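Protein ten1 (Schizosaccharomyces pombe, PDB 3KF6) forms a complex with Stn1, is required for telomere maintenance and takes part in binding single-stranded telomeric DNA. Local coordinates at residues Gly28-Tyr33 with Val58-His63; Lys8-Asn13 with Gln22-Leu27. One frame throughout, in Å; residues are numbered along the deposited sequence.

Contact 1 of 2, residues Gly28-Tyr33 with Val58-His63; sequences GCVQSY and VSIQKH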
loop_
_atom_site.group_PDB
_atom_site.type_symbol
_atom_site.label_atom_id
_atom_site.label_comp_id
_atom_site.label_asym_id
_atom_site.label_seq_id
_atom_site.Cartn_x
_atom_site.Cartn_y
_atom_site.Cartn_z
ATOM N N GLY B 28 -14.169 -6.650 1.441
ATOM C CA GLY B 28 -15.288 -7.572 1.484
ATOM C C GLY B 28 -16.318 -7.186 2.523
ATOM O O GLY B 28 -16.015 -6.465 3.479
ATOM N N CYS B 29 -17.540 -7.678 2.331
ATOM C CA CYS B 29 -18.649 -7.393 3.231
ATOM C C CYS B 29 -18.909 -8.594 4.143
ATOM O O CYS B 29 -19.052 -9.724 3.667
ATOM C CB CYS B 29 -19.890 -7.073 2.400
ATOM S SG CYS B 29 -21.294 -6.541 3.364
ATOM N N VAL B 30 -18.982 -8.349 5.449
ATOM C CA VAL B 30 -19.187 -9.436 6.401
ATOM C C VAL B 30 -20.527 -10.148 6.266
ATOM O O VAL B 30 -21.587 -9.538 6.402
ATOM C CB VAL B 30 -19.030 -8.945 7.859
ATOM C CG1 VAL B 30 -19.261 -10.099 8.824
ATOM C CG2 VAL B 30 -17.635 -8.380 8.065
ATOM N N GLN B 31 -20.471 -11.446 5.990
ATOM C CA GLN B 31 -21.685 -12.245 5.861
ATOM C C GLN B 31 -21.882 -13.048 7.143
ATOM O O GLN B 31 -23.013 -13.234 7.605
ATOM C CB GLN B 31 -21.582 -13.193 4.664
ATOM C CG GLN B 31 -22.833 -14.041 4.439
ATOM C CD GLN B 31 -24.092 -13.200 4.331
ATOM O OE1 GLN B 31 -24.145 -12.231 3.571
ATOM N NE2 GLN B 31 -25.118 -13.572 5.090
ATOM N N SER B 32 -20.777 -13.521 7.712
ATOM C CA SER B 32 -20.817 -14.301 8.944
ATOM C C SER B 32 -19.430 -14.414 9.574
ATOM O O SER B 32 -18.412 -14.262 8.899
ATOM C CB SER B 32 -21.375 -15.700 8.668
ATOM O OG SER B 32 -20.542 -16.411 7.771
ATOM N N TYR B 33 -19.401 -14.691 10.874
ATOM C CA TYR B 33 -18.149 -14.809 11.610
ATOM C C TYR B 33 -18.304 -15.875 12.693
ATOM O O TYR B 33 -18.822 -15.598 13.777
ATOM C CB TYR B 33 -17.806 -13.444 12.220
ATOM C CG TYR B 33 -16.564 -13.389 13.081
ATOM C CD1 TYR B 33 -15.366 -13.964 12.659
ATOM C CD2 TYR B 33 -16.573 -12.704 14.298
ATOM C CE1 TYR B 33 -14.206 -13.857 13.428
ATOM C CE2 TYR B 33 -15.419 -12.589 15.071
ATOM C CZ TYR B 33 -14.240 -13.167 14.630
ATOM O OH TYR B 33 -13.094 -13.051 15.387
ATOM N N VAL B 58 -12.442 -5.796 18.795
ATOM C CA VAL B 58 -13.727 -5.110 18.752
ATOM C C VAL B 58 -14.688 -5.998 17.971
ATOM O O VAL B 58 -14.277 -6.709 17.055
ATOM C CB VAL B 58 -13.628 -3.733 18.055
ATOM C CG1 VAL B 58 -12.773 -2.787 18.886
ATOM C CG2 VAL B 58 -13.046 -3.898 16.661
ATOM N N SER B 59 -15.963 -5.963 18.338
ATOM C CA SER B 59 -16.967 -6.780 17.668
ATOM C C SER B 59 -17.154 -6.386 16.208
ATOM O O SER B 59 -17.038 -5.215 15.849
ATOM C CB SER B 59 -18.304 -6.678 18.404
ATOM O OG SER B 59 -18.200 -7.208 19.715
ATOM N N ILE B 60 -17.429 -7.381 15.372
ATOM C CA ILE B 60 -17.649 -7.159 13.950
ATOM C C ILE B 60 -19.147 -7.219 13.676
ATOM O O ILE B 60 -19.827 -8.146 14.107
ATOM C CB ILE B 60 -16.925 -8.223 13.105
ATOM C CG1 ILE B 60 -15.411 -8.044 13.247
ATOM C CG2 ILE B 60 -17.344 -8.111 11.641
ATOM C CD1 ILE B 60 -14.593 -9.013 12.428
ATOM N N GLN B 61 -19.654 -6.219 12.964
ATOM C CA GLN B 61 -21.075 -6.145 12.654
ATOM C C GLN B 61 -21.378 -6.732 11.281
ATOM O O GLN B 61 -20.648 -6.497 10.318
ATOM C CB GLN B 61 -21.539 -4.684 12.729
ATOM C CG GLN B 61 -23.046 -4.486 12.641
ATOM C CD GLN B 61 -23.506 -3.211 13.336
ATOM O OE1 GLN B 61 -23.139 -2.104 12.944
ATOM N NE2 GLN B 61 -24.313 -3.367 14.382
ATOM N N LYS B 62 -22.455 -7.506 11.197
ATOM C CA LYS B 62 -22.838 -8.115 9.934
ATOM C C LYS B 62 -23.038 -7.031 8.885
ATOM O O LYS B 62 -23.585 -5.963 9.171
ATOM C CB LYS B 62 -24.127 -8.931 10.093
ATOM C CG LYS B 62 -24.529 -9.679 8.825
ATOM C CD LYS B 62 -25.734 -10.590 9.035
ATOM C CE LYS B 62 -26.085 -11.314 7.738
ATOM N NZ LYS B 62 -27.269 -12.210 7.864
ATOM N N HIS B 63 -22.575 -7.314 7.673
ATOM C CA HIS B 63 -22.688 -6.399 6.545
ATOM C C HIS B 63 -21.716 -5.222 6.553
ATOM O O HIS B 63 -21.786 -4.361 5.677
ATOM C CB HIS B 63 -24.124 -5.879 6.419
ATOM C CG HIS B 63 -25.120 -6.948 6.086
ATOM N ND1 HIS B 63 -24.991 -7.763 4.983
ATOM C CD2 HIS B 63 -26.257 -7.334 6.711
ATOM C CE1 HIS B 63 -26.006 -8.608 4.942
ATOM N NE2 HIS B 63 -26.789 -8.369 5.980
#

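Contact 2 of 2, residues Lys8-Asn13 with Gln22-Leu27; sequences KLIFIN and QKLRFL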
loop_
_atom_site.group_PDB
_atom_site.type_symbol
_atom_site.label_atom_id
_atom_site.label_comp_id
_atom_site.label_asym_id
_atom_site.label_seq_id
_atom_site.Cartn_x
_atom_site.Cartn_y
_atom_site.Cartn_z
ATOM N N LYS B 8 -1.207 -8.116 -3.931
ATOM C CA LYS B 8 -1.883 -7.900 -5.207
ATOM C C LYS B 8 -3.269 -7.376 -4.861
ATOM O O LYS B 8 -4.036 -8.049 -4.167
ATOM C CB LYS B 8 -2.028 -9.209 -5.990
ATOM C CG LYS B 8 -0.822 -9.565 -6.834
ATOM C CD LYS B 8 -1.014 -10.910 -7.522
ATOM C CE LYS B 8 -2.248 -10.938 -8.414
ATOM N NZ LYS B 8 -2.481 -12.312 -8.967
ATOM N N LEU B 9 -3.580 -6.175 -5.333
ATOM C CA LEU B 9 -4.875 -5.556 -5.079
ATOM C C LEU B 9 -5.885 -6.131 -6.061
ATOM O O LEU B 9 -5.791 -5.894 -7.266
ATOM C CB LEU B 9 -4.759 -4.041 -5.250
ATOM C CG LEU B 9 -6.004 -3.199 -4.984
ATOM C CD1 LEU B 9 -6.453 -3.365 -3.532
ATOM C CD2 LEU B 9 -5.678 -1.737 -5.283
ATOM N N ILE B 10 -6.862 -6.871 -5.540
ATOM C CA ILE B 10 -7.862 -7.516 -6.392
ATOM C C ILE B 10 -9.274 -7.480 -5.815
ATOM O O ILE B 10 -9.502 -6.980 -4.720
ATOM C CB ILE B 10 -7.517 -8.995 -6.593
ATOM C CG1 ILE B 10 -7.507 -9.700 -5.233
ATOM C CG2 ILE B 10 -6.162 -9.137 -7.265
ATOM C CD1 ILE B 10 -7.346 -11.208 -5.323
ATOM N N PHE B 11 -10.223 -8.022 -6.575
ATOM C CA PHE B 11 -11.600 -8.118 -6.116
ATOM C C PHE B 11 -11.739 -9.537 -5.594
ATOM O O PHE B 11 -10.958 -10.415 -5.960
ATOM C CB PHE B 11 -12.590 -7.921 -7.271
ATOM C CG PHE B 11 -12.559 -6.552 -7.871
ATOM C CD1 PHE B 11 -11.913 -6.329 -9.082
ATOM C CD2 PHE B 11 -13.168 -5.483 -7.225
ATOM C CE1 PHE B 11 -11.875 -5.053 -9.643
ATOM C CE2 PHE B 11 -13.134 -4.205 -7.778
ATOM C CZ PHE B 11 -12.486 -3.992 -8.991
ATOM N N ILE B 12 -12.724 -9.769 -4.733
ATOM C CA ILE B 12 -12.919 -11.105 -4.200
ATOM C C ILE B 12 -13.152 -12.108 -5.327
ATOM O O ILE B 12 -12.671 -13.241 -5.263
ATOM C CB ILE B 12 -14.097 -11.135 -3.204
ATOM C CG1 ILE B 12 -13.658 -10.472 -1.891
ATOM C CG2 ILE B 12 -14.556 -12.578 -2.960
ATOM C CD1 ILE B 12 -14.743 -10.405 -0.836
ATOM N N ASN B 13 -13.866 -11.685 -6.367
ATOM C CA ASN B 13 -14.148 -12.567 -7.494
ATOM C C ASN B 13 -12.903 -12.984 -8.279
ATOM O O ASN B 13 -12.994 -13.818 -9.182
ATOM C CB ASN B 13 -15.163 -11.915 -8.446
ATOM C CG ASN B 13 -14.646 -10.638 -9.079
ATOM O OD1 ASN B 13 -13.578 -10.622 -9.691
ATOM N ND2 ASN B 13 -15.412 -9.558 -8.946
ATOM N N GLN B 22 0.189 -16.601 -2.434
ATOM C CA GLN B 22 0.286 -15.228 -2.903
ATOM C C GLN B 22 -0.394 -14.267 -1.929
ATOM O O GLN B 22 -1.486 -14.548 -1.434
ATOM C CB GLN B 22 -0.368 -15.157 -4.275
ATOM C CG GLN B 22 -0.294 -13.852 -5.001
ATOM C CD GLN B 22 -0.894 -13.989 -6.380
ATOM O OE1 GLN B 22 -0.369 -14.713 -7.227
ATOM N NE2 GLN B 22 -2.014 -13.319 -6.607
ATOM N N LYS B 23 0.262 -13.145 -1.640
ATOM C CA LYS B 23 -0.319 -12.150 -0.737
ATOM C C LYS B 23 -1.336 -11.335 -1.524
ATOM O O LYS B 23 -1.036 -10.837 -2.604
ATOM C CB LYS B 23 0.756 -11.226 -0.177
ATOM C CG LYS B 23 0.203 -10.171 0.784
ATOM C CD LYS B 23 1.303 -9.267 1.333
ATOM C CE LYS B 23 2.284 -10.028 2.208
ATOM N NZ LYS B 23 3.378 -9.154 2.724
ATOM N N LEU B 24 -2.533 -11.184 -0.963
ATOM C CA LEU B 24 -3.609 -10.470 -1.640
ATOM C C LEU B 24 -4.241 -9.407 -0.755
ATOM O O LEU B 24 -4.277 -9.549 0.461
ATOM C CB LEU B 24 -4.716 -11.451 -2.034
ATOM C CG LEU B 24 -4.323 -12.752 -2.737
ATOM C CD1 LEU B 24 -5.536 -13.683 -2.807
ATOM C CD2 LEU B 24 -3.797 -12.434 -4.127
ATOM N N ARG B 25 -4.733 -8.343 -1.375
ATOM C CA ARG B 25 -5.442 -7.311 -0.629
ATOM C C ARG B 25 -6.796 -7.120 -1.303
ATOM O O ARG B 25 -6.872 -6.938 -2.521
ATOM C CB ARG B 25 -4.688 -5.977 -0.606
ATOM C CG ARG B 25 -5.559 -4.892 0.018
ATOM C CD ARG B 25 -4.920 -3.525 0.045
ATOM N NE ARG B 25 -5.927 -2.501 0.318
ATOM C CZ ARG B 25 -5.644 -1.236 0.617
ATOM N NH1 ARG B 25 -4.378 -0.833 0.686
ATOM N NH2 ARG B 25 -6.628 -0.374 0.841
ATOM N N PHE B 26 -7.867 -7.174 -0.514
ATOM C CA PHE B 26 -9.205 -7.007 -1.060
ATOM C C PHE B 26 -10.187 -6.487 -0.021
ATOM O O PHE B 26 -9.928 -6.540 1.185
ATOM C CB PHE B 26 -9.720 -8.335 -1.636
ATOM C CG PHE B 26 -9.675 -9.479 -0.666
ATOM C CD1 PHE B 26 -8.533 -10.258 -0.543
ATOM C CD2 PHE B 26 -10.775 -9.769 0.138
ATOM C CE1 PHE B 26 -8.482 -11.316 0.369
ATOM C CE2 PHE B 26 -10.733 -10.821 1.054
ATOM C CZ PHE B 26 -9.586 -11.593 1.168
ATOM N N LEU B 27 -11.315 -5.987 -0.512
ATOM C CA LEU B 27 -12.371 -5.449 0.332
ATOM C C LEU B 27 -13.542 -6.424 0.293
ATOM O O LEU B 27 -13.874 -6.966 -0.762
ATOM C CB LEU B 27 -12.792 -4.076 -0.206
ATOM C CG LEU B 27 -13.958 -3.349 0.456
ATOM C CD1 LEU B 27 -13.614 -3.007 1.894
ATOM C CD2 LEU B 27 -14.265 -2.081 -0.334
HETATM O O HOH W 1 -11.303 -5.560 -3.386
HETATM O O HOH W 2 -13.783 -7.289 -3.462
#

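Contact 1 of 2, residues Gly28-Tyr33 with Val58-His63
The sulfur of Cys29 meets the His63 imidazole at its edge: SG lies 5.3 Å from the ring centroid and 87° off the ring normal, almost in the ring plane. One face of the ring carries CG of its own neighbour Lys62, 3.6 Å above the plane and offset toward the rim. The same sulfur comes within 3.2 Å of His63 O, a place it reaches because SG stands anti to the backbone N (chi1 -174°). A short side chain ending in a polarisable sulfur suits this spot, where a ring edge and a carbonyl oxygen converge.

The one hydrogen bond of the contact runs from His63 N to Val30 O, 2.7 Å long and moderately bent. Val30 also bonds through its backbone to Glu64, next along the loop that runs into strand 65-74. Val30 CG2 presses on Ile60 CG2 at 3.6 Å, the two branched chains crossing at about a right angle. A beta-branched valine suits the extended backbone of its strand, and it is buried, touching Leu40 and Leu66 as well; Ile60 suits its place because its CG2 methyl lies against both methyls of Val30. Gln31 begins by heading away, but the bend at chi2 (54°) brings its amide back alongside Lys62, NE2 standing 3.6 Å from CE. Lys62, extended and exposed, lays its methylenes past Gln31 O, with CE 3.6 Å from that oxygen.

Gln31 and Ser32 both face Arg39 in a classic beta bulge of strand 23-34. Such a bulge in a long, strongly curved strand, paired with strand 37-42 as well as with strand 65-74, belongs to the OB-fold barrel, and here the loop leading into strand 65-74 packs against that strand.

Contact 2 of 2, residues Lys8-Asn13 with Gln22-Leu27
Three backbone hydrogen bonds join Lys8 and Ile10 to strand 23-34 in a short parallel ladder, a small addition to the first strand of the OB barrel proper. Lys8 N donates to Lys23 O at 3.0 Å, Arg25 N to Lys8 O at 2.9 Å, and Ile10 N to Arg25 O; all three are nearly straight, and the last is set apart by arriving almost along the C=O axis. Past Ile10 the chains separate and water takes over: one molecule accepts from Leu27 N and donates to Ile10 O, while a second accepts from Ile12 N and donates to Leu27 O, so these buried backbone groups remain satisfied.

Leu9 and Arg25 share one face of the ladder and run side by side, with Leu9 CD1 3.9 Å from Arg25 CD. Arginine suits the place because its methylene chain can lie along leucine while the guanidinium reaches Glu132 of the Stn1 chain in a salt bridge; Leu9 itself packs on Trp136 of that chain. The opposite face bears Lys8 and Leu24. At its end Lys8 crosses Gln22 at about a right angle, although the modelled amide orientation is doubtful. With an alanine here in place of Gln22 the amide that Lys8 crosses would be gone, which would probably open a gap beside the lysine's end and let it turn more freely.

Deeper in, Ile10 CD1 meets Leu24 CD2 at 3.9 Å, branched aliphatics fitting a buried apolar layer. Phe26 holds CG between its backbone N and carbonyl carbon (chi1 54°), which swings the ring across to Ile12, whose CG1 touches CD2 at 3.6 Å from a direction oblique to the ring. The far end of the same isoleucine, CD1, stops 3.5 Å from Leu27 O.

Both contacts use strand 23-34, and they follow one another along it: contact 2 takes its first half and contact 1 its second. Their centres are about 18 Å apart, yet they meet where the halves join, with Ile12 CD1 of contact 2 3.7 Å from Gly28 CA of contact 1; the lack of a side chain on Gly28 leaves its CA open to that approach. Contact 2 is the deeper, its centre about 6 Å from the chain centre against about 12 Å for contact 1. They also differ in setting: contact 2 borders the Stn1 chain, whereas neither segment of contact 1 is touched by Stn1.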